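PDB 3ZED: Rna-directed RNA polymerase from Infectious pancreatic necrosis virus, which acts as an RNA-dependent RNA polymerase that copies the viral genome and is probably found both free and covalently attached to the genomic RNA. Local coordinates for residues Ile528-Ala542 against Ala565-Val577. Numbering follows the deposited sequence.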
ATOM      1  N   ILE B 528     -23.597  17.922  10.100  1.00 41.26           N
ATOM      2  CA  ILE B 528     -22.514  18.492  10.930  1.00 40.05           C
ATOM      3  C   ILE B 528     -23.140  19.304  12.083  1.00 45.33           C
ATOM      4  O   ILE B 528     -22.709  19.152  13.229  1.00 45.75           O
ATOM      5  CB  ILE B 528     -21.495  19.312  10.078  1.00 41.86           C
ATOM      6  CG1 ILE B 528     -20.800  18.370   9.056  1.00 40.14           C
ATOM      7  CG2 ILE B 528     -20.441  20.005  10.961  1.00 42.10           C
ATOM      8  CD1 ILE B 528     -20.040  19.053   7.967  1.00 40.54           C
ATOM      9  N   VAL B 529     -24.190  20.098  11.792  1.00 41.89           N
ATOM     10  CA  VAL B 529     -24.916  20.893  12.799  1.00 41.82           C
ATOM     11  C   VAL B 529     -25.546  19.930  13.843  1.00 46.30           C
ATOM     12  O   VAL B 529     -25.433  20.171  15.047  1.00 46.99           O
ATOM     13  CB  VAL B 529     -25.972  21.836  12.139  1.00 45.45           C
ATOM     14  CG1 VAL B 529     -26.918  22.453  13.173  1.00 45.12           C
ATOM     15  CG2 VAL B 529     -25.301  22.926  11.313  1.00 45.53           C
ATOM     16  N   GLU B 530     -26.151  18.831  13.371  1.00 42.38           N
ATOM     17  CA  GLU B 530     -26.765  17.792  14.201  1.00 42.21           C
ATOM     18  C   GLU B 530     -25.706  17.126  15.097  1.00 46.91           C
ATOM     19  O   GLU B 530     -25.960  16.941  16.282  1.00 48.01           O
ATOM     20  CB  GLU B 530     -27.469  16.735  13.317  1.00 42.46           C
ATOM     21  CG  GLU B 530     -28.373  15.801  14.103  1.00 52.36           C
ATOM     22  CD  GLU B 530     -28.929  14.591  13.376  1.00 78.84           C
ATOM     23  OE1 GLU B 530     -28.833  14.534  12.128  1.00 87.83           O
ATOM     24  OE2 GLU B 530     -29.489  13.706  14.063  1.00 75.88           O
ATOM     25  N   ALA B 531     -24.522  16.796  14.536  1.00 41.89           N
ATOM     26  CA  ALA B 531     -23.398  16.184  15.251  1.00 40.49           C
ATOM     27  C   ALA B 531     -22.948  17.057  16.420  1.00 42.84           C
ATOM     28  O   ALA B 531     -22.708  16.552  17.511  1.00 41.37           O
ATOM     29  CB  ALA B 531     -22.238  15.939  14.297  1.00 40.35           C
ATOM     30  N   VAL B 532     -22.882  18.369  16.209  1.00 40.73           N
ATOM     31  CA  VAL B 532     -22.478  19.320  17.239  1.00 40.48           C
ATOM     32  C   VAL B 532     -23.592  19.458  18.288  1.00 49.68           C
ATOM     33  O   VAL B 532     -23.300  19.440  19.485  1.00 50.22           O
ATOM     34  CB  VAL B 532     -22.069  20.699  16.639  1.00 43.46           C
ATOM     35  CG1 VAL B 532     -21.837  21.747  17.739  1.00 44.21           C
ATOM     36  CG2 VAL B 532     -20.834  20.581  15.748  1.00 41.48           C
ATOM     37  N   GLU B 533     -24.857  19.585  17.850  1.00 48.64           N
ATOM     38  CA  GLU B 533     -26.002  19.805  18.747  1.00 49.27           C
ATOM     39  C   GLU B 533     -26.379  18.577  19.578  1.00 50.01           C
ATOM     40  O   GLU B 533     -26.799  18.750  20.712  1.00 49.17           O
ATOM     41  CB  GLU B 533     -27.221  20.314  17.967  1.00 51.68           C
ATOM     42  CG  GLU B 533     -27.079  21.794  17.634  1.00 67.48           C
ATOM     43  CD  GLU B 533     -28.063  22.434  16.672  1.00 83.78           C
ATOM     44  OE1 GLU B 533     -28.958  21.722  16.159  1.00 69.02           O
ATOM     45  OE2 GLU B 533     -27.936  23.658  16.435  1.00 73.01           O
ATOM     46  N   THR B 534     -26.195  17.357  19.044  1.00 45.63           N
ATOM     47  CA  THR B 534     -26.517  16.108  19.761  1.00 43.46           C
ATOM     48  C   THR B 534     -25.349  15.585  20.606  1.00 44.11           C
ATOM     49  O   THR B 534     -25.532  14.557  21.273  1.00 42.24           O
ATOM     50  CB  THR B 534     -26.973  15.007  18.803  1.00 43.91           C
ATOM     51  OG1 THR B 534     -25.928  14.745  17.856  1.00 41.10           O
ATOM     52  CG2 THR B 534     -28.307  15.338  18.118  1.00 44.86           C
ATOM     53  N   ALA B 535     -24.144  16.235  20.534  1.00 39.43           N
ATOM     54  CA  ALA B 535     -22.963  15.875  21.327  1.00 38.68           C
ATOM     55  C   ALA B 535     -23.380  15.697  22.799  1.00 44.26           C
ATOM     56  O   ALA B 535     -24.046  16.572  23.366  1.00 44.93           O
ATOM     57  CB  ALA B 535     -21.884  16.958  21.220  1.00 39.34           C
ATOM     58  N   PRO B 536     -23.060  14.567  23.433  1.00 39.21           N
ATOM     59  CA  PRO B 536     -23.528  14.373  24.817  1.00 38.45           C
ATOM     60  C   PRO B 536     -22.840  15.279  25.807  1.00 42.03           C
ATOM     61  O   PRO B 536     -21.728  15.740  25.569  1.00 41.31           O
ATOM     62  CB  PRO B 536     -23.227  12.915  25.121  1.00 39.21           C
ATOM     63  CG  PRO B 536     -22.680  12.329  23.871  1.00 42.52           C
ATOM     64  CD  PRO B 536     -22.321  13.401  22.914  1.00 38.43           C
ATOM     65  N   GLN B 537     -23.530  15.544  26.924  1.00 37.79           N
ATOM     66  CA  GLN B 537     -22.994  16.340  28.012  1.00 37.82           C
ATOM     67  C   GLN B 537     -22.324  15.422  29.042  1.00 41.33           C
ATOM     68  O   GLN B 537     -21.502  15.861  29.842  1.00 41.42           O
ATOM     69  CB  GLN B 537     -24.127  17.157  28.664  1.00 40.40           C
ATOM     70  CG  GLN B 537     -24.734  18.206  27.736  1.00 45.88           C
ATOM     71  CD  GLN B 537     -23.988  19.528  27.775  1.00 55.89           C
ATOM     72  OE1 GLN B 537     -22.988  19.703  28.478  1.00 46.71           O
ATOM     73  NE2 GLN B 537     -24.466  20.499  27.016  1.00 47.25           N
ATOM     74  N   ASP B 538     -22.674  14.151  29.014  1.00 37.74           N
ATOM     75  CA  ASP B 538     -22.153  13.185  29.973  1.00 37.97           C
ATOM     76  C   ASP B 538     -21.087  12.261  29.384  1.00 40.01           C
ATOM     77  O   ASP B 538     -21.195  11.802  28.246  1.00 35.59           O
ATOM     78  CB  ASP B 538     -23.317  12.320  30.526  1.00 39.69           C
ATOM     79  CG  ASP B 538     -24.038  11.492  29.477  1.00 43.74           C
ATOM     80  OD1 ASP B 538     -24.600  12.088  28.533  1.00 44.07           O
ATOM     81  OD2 ASP B 538     -24.025  10.247  29.594  1.00 47.63           O
ATOM     82  N   GLY B 539     -20.101  11.938  30.211  1.00 39.42           N
ATOM     83  CA  GLY B 539     -19.092  10.962  29.845  1.00 37.89           C
ATOM     84  C   GLY B 539     -17.854  11.479  29.164  1.00 39.84           C
ATOM     85  O   GLY B 539     -17.531  12.665  29.238  1.00 39.86           O
ATOM     86  N   TYR B 540     -17.137  10.537  28.555  1.00 34.72           N
ATOM     87  CA  TYR B 540     -15.866  10.703  27.863  1.00 34.00           C
ATOM     88  C   TYR B 540     -15.911  11.852  26.870  1.00 34.96           C
ATOM     89  O   TYR B 540     -16.831  11.929  26.030  1.00 31.65           O
ATOM     90  CB  TYR B 540     -15.517   9.417  27.088  1.00 33.24           C
ATOM     91  CG  TYR B 540     -15.071   8.206  27.881  1.00 33.56           C
ATOM     92  CD1 TYR B 540     -13.980   8.272  28.744  1.00 35.78           C
ATOM     93  CD2 TYR B 540     -15.620   6.948  27.630  1.00 33.27           C
ATOM     94  CE1 TYR B 540     -13.489   7.129  29.386  1.00 37.36           C
ATOM     95  CE2 TYR B 540     -15.132   5.800  28.255  1.00 33.35           C
ATOM     96  CZ  TYR B 540     -14.064   5.894  29.127  1.00 42.37           C
ATOM     97  OH  TYR B 540     -13.619   4.759  29.748  1.00 43.00           O
ATOM     98  N   LEU B 541     -14.929  12.755  26.989  1.00 31.04           N
ATOM     99  CA  LEU B 541     -14.713  13.904  26.104  1.00 31.53           C
ATOM    100  C   LEU B 541     -15.925  14.840  26.085  1.00 38.17           C
ATOM    101  O   LEU B 541     -16.074  15.626  25.150  1.00 38.85           O
ATOM    102  CB  LEU B 541     -14.346  13.420  24.657  1.00 29.92           C
ATOM    103  CG  LEU B 541     -13.059  12.570  24.539  1.00 33.21           C
ATOM    104  CD1 LEU B 541     -12.830  12.084  23.133  1.00 31.28           C
ATOM    105  CD2 LEU B 541     -11.815  13.351  25.025  1.00 35.44           C
ATOM    106  N   ALA B 542     -16.776  14.759  27.131  1.00 35.30           N
ATOM    107  CA  ALA B 542     -18.013  15.531  27.282  1.00 36.52           C
ATOM    108  C   ALA B 542     -17.896  16.275  28.572  1.00 41.57           C
ATOM    109  O   ALA B 542     -17.362  17.377  28.562  1.00 42.62           O
ATOM    110  CB  ALA B 542     -19.236  14.598  27.261  1.00 36.97           C
ATOM    111  N   ALA B 565     -16.435  10.991  12.323  1.00 30.82           N
ATOM    112  CA  ALA B 565     -16.138  12.133  13.195  1.00 30.80           C
ATOM    113  C   ALA B 565     -17.265  12.311  14.210  1.00 35.88           C
ATOM    114  O   ALA B 565     -18.449  12.256  13.859  1.00 34.19           O
ATOM    115  CB  ALA B 565     -15.971  13.391  12.363  1.00 31.74           C
ATOM    116  N   ILE B 566     -16.892  12.513  15.462  1.00 32.49           N
ATOM    117  CA  ILE B 566     -17.825  12.720  16.558  1.00 33.03           C
ATOM    118  C   ILE B 566     -17.401  14.053  17.191  1.00 36.44           C
ATOM    119  O   ILE B 566     -16.210  14.335  17.231  1.00 33.78           O
ATOM    120  CB  ILE B 566     -17.746  11.456  17.485  1.00 36.73           C
ATOM    121  CG1 ILE B 566     -18.820  10.398  17.129  1.00 39.34           C
ATOM    122  CG2 ILE B 566     -17.592  11.698  18.987  1.00 37.16           C
ATOM    123  CD1 ILE B 566     -20.297  10.749  17.430  1.00 54.81           C
ATOM    124  N   TYR B 567     -18.354  14.890  17.609  1.00 33.91           N
ATOM    125  CA  TYR B 567     -18.012  16.171  18.234  1.00 34.23           C
ATOM    126  C   TYR B 567     -17.834  15.990  19.745  1.00 37.96           C
ATOM    127  O   TYR B 567     -18.674  15.363  20.386  1.00 38.80           O
ATOM    128  CB  TYR B 567     -19.078  17.238  17.943  1.00 35.81           C
ATOM    129  CG  TYR B 567     -18.658  18.615  18.393  1.00 37.92           C
ATOM    130  CD1 TYR B 567     -17.791  19.387  17.620  1.00 39.75           C
ATOM    131  CD2 TYR B 567     -19.094  19.137  19.609  1.00 38.88           C
ATOM    132  CE1 TYR B 567     -17.393  20.658  18.032  1.00 40.20           C
ATOM    133  CE2 TYR B 567     -18.695  20.408  20.035  1.00 40.03           C
ATOM    134  CZ  TYR B 567     -17.823  21.154  19.253  1.00 45.56           C
ATOM    135  OH  TYR B 567     -17.411  22.404  19.652  1.00 48.29           O
ATOM    136  N   SER B 568     -16.736  16.520  20.292  1.00 33.67           N
ATOM    137  CA  SER B 568     -16.371  16.509  21.715  1.00 34.02           C
ATOM    138  C   SER B 568     -16.635  17.880  22.345  1.00 39.66           C
ATOM    139  O   SER B 568     -16.071  18.875  21.900  1.00 39.84           O
ATOM    140  CB  SER B 568     -14.894  16.138  21.885  1.00 35.34           C
ATOM    141  OG  SER B 568     -14.409  16.439  23.186  1.00 43.66           O
ATOM    142  N   ARG B 569     -17.489  17.929  23.383  1.00 37.51           N
ATOM    143  CA  ARG B 569     -17.775  19.179  24.114  1.00 38.22           C
ATOM    144  C   ARG B 569     -16.578  19.616  24.970  1.00 43.40           C
ATOM    145  O   ARG B 569     -16.347  20.817  25.128  1.00 43.23           O
ATOM    146  CB  ARG B 569     -19.010  19.028  25.028  1.00 36.47           C
ATOM    147  CG  ARG B 569     -20.311  19.104  24.270  1.00 41.12           C
ATOM    148  CD  ARG B 569     -21.535  19.097  25.187  1.00 38.93           C
ATOM    149  NE  ARG B 569     -22.728  18.830  24.379  1.00 39.47           N
ATOM    150  CZ  ARG B 569     -23.438  19.763  23.752  1.00 61.27           C
ATOM    151  NH1 ARG B 569     -23.143  21.054  23.909  1.00 44.87           N
ATOM    152  NH2 ARG B 569     -24.460  19.414  22.976  1.00 42.57           N
ATOM    153  N   GLN B 570     -15.850  18.647  25.560  1.00 40.60           N
ATOM    154  CA  GLN B 570     -14.701  18.927  26.419  1.00 41.59           C
ATOM    155  C   GLN B 570     -13.563  19.568  25.634  1.00 46.20           C
ATOM    156  O   GLN B 570     -12.971  20.511  26.112  1.00 49.02           O
ATOM    157  CB  GLN B 570     -14.186  17.634  27.098  1.00 41.97           C
ATOM    158  CG  GLN B 570     -13.064  17.883  28.125  1.00 36.71           C
ATOM    159  CD  GLN B 570     -12.573  16.636  28.810  1.00 44.00           C
ATOM    160  OE1 GLN B 570     -12.773  15.504  28.373  1.00 41.34           O
ATOM    161  NE2 GLN B 570     -11.902  16.814  29.901  1.00 44.77           N
ATOM    162  N   MET B 571     -13.264  19.044  24.456  1.00 42.25           N
ATOM    163  CA  MET B 571     -12.152  19.487  23.629  1.00 42.16           C
ATOM    164  C   MET B 571     -12.559  20.526  22.596  1.00 46.69           C
ATOM    165  O   MET B 571     -11.682  21.208  22.060  1.00 46.04           O
ATOM    166  CB  MET B 571     -11.501  18.280  22.945  1.00 42.81           C
ATOM    167  CG  MET B 571     -10.912  17.300  23.936  1.00 45.35           C
ATOM    168  SD  MET B 571      -9.894  16.080  23.127  1.00 48.59           S
ATOM    169  CE  MET B 571      -8.350  17.023  22.937  1.00 45.56           C
ATOM    170  N   GLU B 572     -13.887  20.676  22.354  1.00 43.48           N
ATOM    171  CA  GLU B 572     -14.498  21.635  21.417  1.00 43.49           C
ATOM    172  C   GLU B 572     -13.967  21.400  20.005  1.00 47.59           C
ATOM    173  O   GLU B 572     -13.560  22.323  19.294  1.00 47.45           O
ATOM    174  CB  GLU B 572     -14.299  23.086  21.854  1.00 45.52           C
ATOM    175  CG  GLU B 572     -15.203  23.506  23.000  1.00 52.35           C
ATOM    176  CD  GLU B 572     -15.090  24.985  23.268  1.00 74.41           C
ATOM    177  OE1 GLU B 572     -15.807  25.752  22.589  1.00 70.88           O
ATOM    178  OE2 GLU B 572     -14.217  25.382  24.077  1.00 72.77           O
ATOM    179  N   MET B 573     -13.985  20.132  19.615  1.00 41.85           N
ATOM    180  CA  MET B 573     -13.516  19.706  18.317  1.00 40.57           C
ATOM    181  C   MET B 573     -14.082  18.364  17.968  1.00 39.81           C
ATOM    182  O   MET B 573     -14.626  17.651  18.824  1.00 38.17           O
ATOM    183  CB  MET B 573     -11.967  19.669  18.264  1.00 43.25           C
ATOM    184  CG  MET B 573     -11.320  18.723  19.261  1.00 47.28           C
ATOM    185  SD  MET B 573      -9.550  19.110  19.469  1.00 51.78           S
ATOM    186  CE  MET B 573      -8.886  17.948  18.346  1.00 46.45           C
ATOM    187  N   PHE B 574     -13.958  18.029  16.680  1.00 35.02           N
ATOM    188  CA  PHE B 574     -14.309  16.714  16.179  1.00 33.74           C
ATOM    189  C   PHE B 574     -13.140  15.780  16.433  1.00 38.21           C
ATOM    190  O   PHE B 574     -11.968  16.180  16.303  1.00 39.55           O
ATOM    191  CB  PHE B 574     -14.659  16.750  14.686  1.00 34.68           C
ATOM    192  CG  PHE B 574     -16.001  17.373  14.430  1.00 35.05           C
ATOM    193  CD1 PHE B 574     -17.153  16.597  14.419  1.00 36.49           C
ATOM    194  CD2 PHE B 574     -16.115  18.731  14.173  1.00 36.23           C
ATOM    195  CE1 PHE B 574     -18.401  17.175  14.159  1.00 37.65           C
ATOM    196  CE2 PHE B 574     -17.367  19.311  13.943  1.00 38.95           C
ATOM    197  CZ  PHE B 574     -18.500  18.531  13.940  1.00 36.41           C
ATOM    198  N   VAL B 575     -13.462  14.557  16.838  1.00 32.90           N
ATOM    199  CA  VAL B 575     -12.475  13.514  17.128  1.00 32.72           C
ATOM    200  C   VAL B 575     -12.833  12.268  16.290  1.00 37.59           C
ATOM    201  O   VAL B 575     -14.010  12.090  15.966  1.00 37.38           O
ATOM    202  CB  VAL B 575     -12.374  13.202  18.645  1.00 34.75           C
ATOM    203  CG1 VAL B 575     -11.896  14.424  19.422  1.00 34.83           C
ATOM    204  CG2 VAL B 575     -13.706  12.686  19.208  1.00 34.05           C
ATOM    205  N   PRO B 576     -11.871  11.394  15.923  1.00 33.34           N
ATOM    206  CA  PRO B 576     -12.256  10.220  15.143  1.00 31.90           C
ATOM    207  C   PRO B 576     -12.785   9.070  15.996  1.00 35.44           C
ATOM    208  O   PRO B 576     -12.356   8.850  17.131  1.00 34.53           O
ATOM    209  CB  PRO B 576     -10.951   9.808  14.471  1.00 32.23           C
ATOM    210  CG  PRO B 576      -9.885  10.211  15.450  1.00 35.59           C
ATOM    211  CD  PRO B 576     -10.409  11.431  16.162  1.00 32.69           C
ATOM    212  N   VAL B 577     -13.689   8.309  15.400  1.00 31.39           N
ATOM    213  CA  VAL B 577     -14.180   7.043  15.911  1.00 30.78           C
ATOM    214  C   VAL B 577     -14.169   6.086  14.714  1.00 33.38           C
ATOM    215  O   VAL B 577     -14.573   6.463  13.580  1.00 29.76           O
ATOM    216  CB  VAL B 577     -15.545   7.049  16.668  1.00 34.02           C
ATOM    217  CG1 VAL B 577     -15.473   7.877  17.939  1.00 33.08           C
ATOM    218  CG2 VAL B 577     -16.724   7.464  15.778  1.00 33.59           C
TER
HETATM  219  O   HOH W   1     -21.305  14.238  17.237  1.00 34.97           O
HETATM  220  O   HOH W   2     -19.401  15.621  23.985  1.00 36.88           O
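Arg569 reaches across to Ala535 with two nitrogens side-on: NE lies 2.8 Å and NH2 2.9 Å from the single carbonyl oxygen Ala535 O. That oxygen sits in the guanidinium plane, yet the NE stands well above the carbonyl plane, and both bonds are bent. The Gln537 chain folds at chi2 (-87°), laying its amide over one guanidinium face, offset toward the rim, with the two planes 15° apart.

Nearer helix 524-533, Val532 sends CG2 over a face of the Tyr567 ring in a CH-pi contact, 4.1 Å from the centroid, while Ala535 CB meets the ring edge. Val532 CG2 also packs 3.6 Å from Phe574 CZ, and Met369 and Arg373 of helix 364-377 also touch this phenylalanine. A water joins Ala531 O to Tyr567 N.

At the far end, Ser568 OG donates to Leu541 O (2.7 Å) in the carbonyl plane, on a lone pair, and Gln570 N shares that acceptor from above the plane. Ser568 OG also accepts from Met571 N, forming an ST motif. With the G1 beta bulge in which Glu572 and Met573 both face Ser568, this shapes a bulged beta-hairpin, strands 563-568 and 573-578, held against helix 524-533 and the loop after it, in the part assigned to the thumb family.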